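Long-range contact in type 4 fimbrial biogenesis protein PilF (Pseudomonas aeruginosa, PDB 2HO1), which helps localise and assemble the secretin PilQ in the outer membrane and is essential for type IV pilus function: residues A160-E165 with E180-L185. Numbering follows the deposited sequence.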
# COMPACT_ATOMS: atom_id res chain seq x y z
N ALA A 160 -2.58 12.49 -2.24
CA ALA A 160 -3.56 12.16 -3.27
C ALA A 160 -2.88 12.31 -4.65
O ALA A 160 -3.02 11.46 -5.54
CB ALA A 160 -4.78 13.12 -3.18
N LYS A 161 -2.13 13.40 -4.78
CA LYS A 161 -1.45 13.72 -6.02
C LYS A 161 -0.52 12.59 -6.44
O LYS A 161 -0.52 12.19 -7.62
CB LYS A 161 -0.67 15.03 -5.86
CG LYS A 161 0.04 15.54 -7.09
CD LYS A 161 0.80 16.79 -6.69
CE LYS A 161 1.81 17.26 -7.74
NZ LYS A 161 2.64 18.37 -7.13
N GLU A 162 0.27 12.07 -5.49
CA GLU A 162 1.17 10.97 -5.82
C GLU A 162 0.39 9.73 -6.28
O GLU A 162 0.80 9.05 -7.20
CB GLU A 162 2.11 10.64 -4.63
CG GLU A 162 3.13 11.75 -4.41
CD GLU A 162 4.26 11.42 -3.44
OE1 GLU A 162 4.83 10.30 -3.47
OE2 GLU A 162 4.60 12.33 -2.64
N TYR A 163 -0.75 9.46 -5.65
CA TYR A 163 -1.54 8.32 -6.07
C TYR A 163 -2.10 8.57 -7.46
O TYR A 163 -2.05 7.68 -8.31
CB TYR A 163 -2.65 8.02 -5.06
CG TYR A 163 -2.14 7.27 -3.82
CD1 TYR A 163 -1.38 6.08 -3.95
CD2 TYR A 163 -2.44 7.71 -2.53
CE1 TYR A 163 -0.94 5.37 -2.82
CE2 TYR A 163 -2.01 7.01 -1.41
CZ TYR A 163 -1.27 5.86 -1.56
OH TYR A 163 -0.91 5.17 -0.44
N PHE A 164 -2.62 9.77 -7.70
CA PHE A 164 -3.14 10.09 -9.02
C PHE A 164 -2.07 9.97 -10.12
O PHE A 164 -2.36 9.48 -11.21
CB PHE A 164 -3.77 11.49 -9.03
CG PHE A 164 -5.07 11.57 -8.24
CD1 PHE A 164 -6.01 10.54 -8.33
CD2 PHE A 164 -5.35 12.67 -7.43
CE1 PHE A 164 -7.19 10.61 -7.60
CE2 PHE A 164 -6.52 12.75 -6.71
CZ PHE A 164 -7.45 11.73 -6.79
N GLU A 165 -0.84 10.40 -9.83
CA GLU A 165 0.23 10.26 -10.81
C GLU A 165 0.52 8.78 -11.11
O GLU A 165 0.80 8.42 -12.26
CB GLU A 165 1.50 10.96 -10.33
CG GLU A 165 1.42 12.47 -10.46
CD GLU A 165 2.50 13.20 -9.67
OE1 GLU A 165 3.15 12.58 -8.80
OE2 GLU A 165 2.68 14.42 -9.89
N GLU A 180 -8.70 15.67 -11.55
CA GLU A 180 -8.31 15.79 -10.15
C GLU A 180 -6.90 16.35 -10.07
O GLU A 180 -6.60 17.15 -9.20
CB GLU A 180 -8.38 14.43 -9.44
CG GLU A 180 -9.77 13.83 -9.32
CD GLU A 180 -10.76 14.75 -8.62
OE1 GLU A 180 -10.39 15.43 -7.66
OE2 GLU A 180 -11.93 14.77 -9.03
N MSE A 181 -6.03 15.97 -11.01
CA MSE A 181 -4.67 16.50 -11.03
C MSE A 181 -4.72 18.00 -11.31
O MSE A 181 -4.07 18.79 -10.61
CB MSE A 181 -3.81 15.82 -12.11
CG MSE A 181 -3.27 14.42 -11.77
SE MSE A 181 -2.06 14.41 -10.25
CE MSE A 181 -0.77 15.69 -10.83
N ALA A 182 -5.47 18.39 -12.33
CA ALA A 182 -5.59 19.82 -12.68
C ALA A 182 -6.06 20.63 -11.46
O ALA A 182 -5.51 21.71 -11.16
CB ALA A 182 -6.59 20.01 -13.85
N ASP A 183 -7.06 20.12 -10.76
CA ASP A 183 -7.56 20.84 -9.61
C ASP A 183 -6.48 20.99 -8.54
O ASP A 183 -6.30 22.07 -7.97
CB ASP A 183 -8.80 20.13 -9.04
CG ASP A 183 -9.62 21.03 -8.11
OD1 ASP A 183 -9.74 22.25 -8.39
OD2 ASP A 183 -10.15 20.51 -7.10
N LEU A 184 -5.75 19.91 -8.26
CA LEU A 184 -4.72 19.99 -7.24
C LEU A 184 -3.64 20.96 -7.63
O LEU A 184 -3.26 21.82 -6.84
CB LEU A 184 -4.10 18.61 -7.01
CG LEU A 184 -5.04 17.63 -6.33
CD1 LEU A 184 -4.42 16.24 -6.36
CD2 LEU A 184 -5.31 18.09 -4.92
N LEU A 185 -3.14 20.86 -8.86
CA LEU A 185 -2.09 21.76 -9.31
C LEU A 185 -2.57 23.21 -9.30
O LEU A 185 -1.85 24.11 -8.86
CB LEU A 185 -1.62 21.36 -10.70
CG LEU A 185 -0.99 19.97 -10.67
CD1 LEU A 185 -0.83 19.43 -12.10
CD2 LEU A 185 0.35 20.05 -9.92
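One face of the Phe164 ring carries Glu180, whose CB sits 4.0 Å from the ring centroid and 22° off the normal in a CH-pi contact, offset toward the rim at CE2 and CZ. At the edge of the same ring, in its plane, Leu184 CD1 meets CD2 at 3.8 Å. The pair exemplifies how tetratricopeptide repeats are joined into a superhelix: helix 157-170 lies in the inferred fourth repeat and helix 175-187 in the inferred fifth, and the two short segments run roughly antiparallel at 146° with axes 10.2 Å apart. The interface between them is filled mostly by side-chain carbon and selenium atoms, with no polar bond from one segment to the other. Met181, a selenomethionine, is bent at chi2 and chi3, which brings SE to 3.6 Å from Phe164 CB and turns its CE toward the aliphatic part of Lys161 and the end of Glu165. The same Leu184 CD1 that meets the phenyl edge also lies 3.9 Å from Lys161 CA, against the backbone of helix 157-170.

The carboxylate of Glu180 forms a salt bridge with Arg210, while CB stays over the ring. Tyr197 of helix 191-202 touches both Met181 and Leu185. Lys161 takes an extended course, CG anti to the backbone N (chi1 -177°), and crosses Leu185 at about a right angle, its CE 3.8 Å from Leu185 CD2.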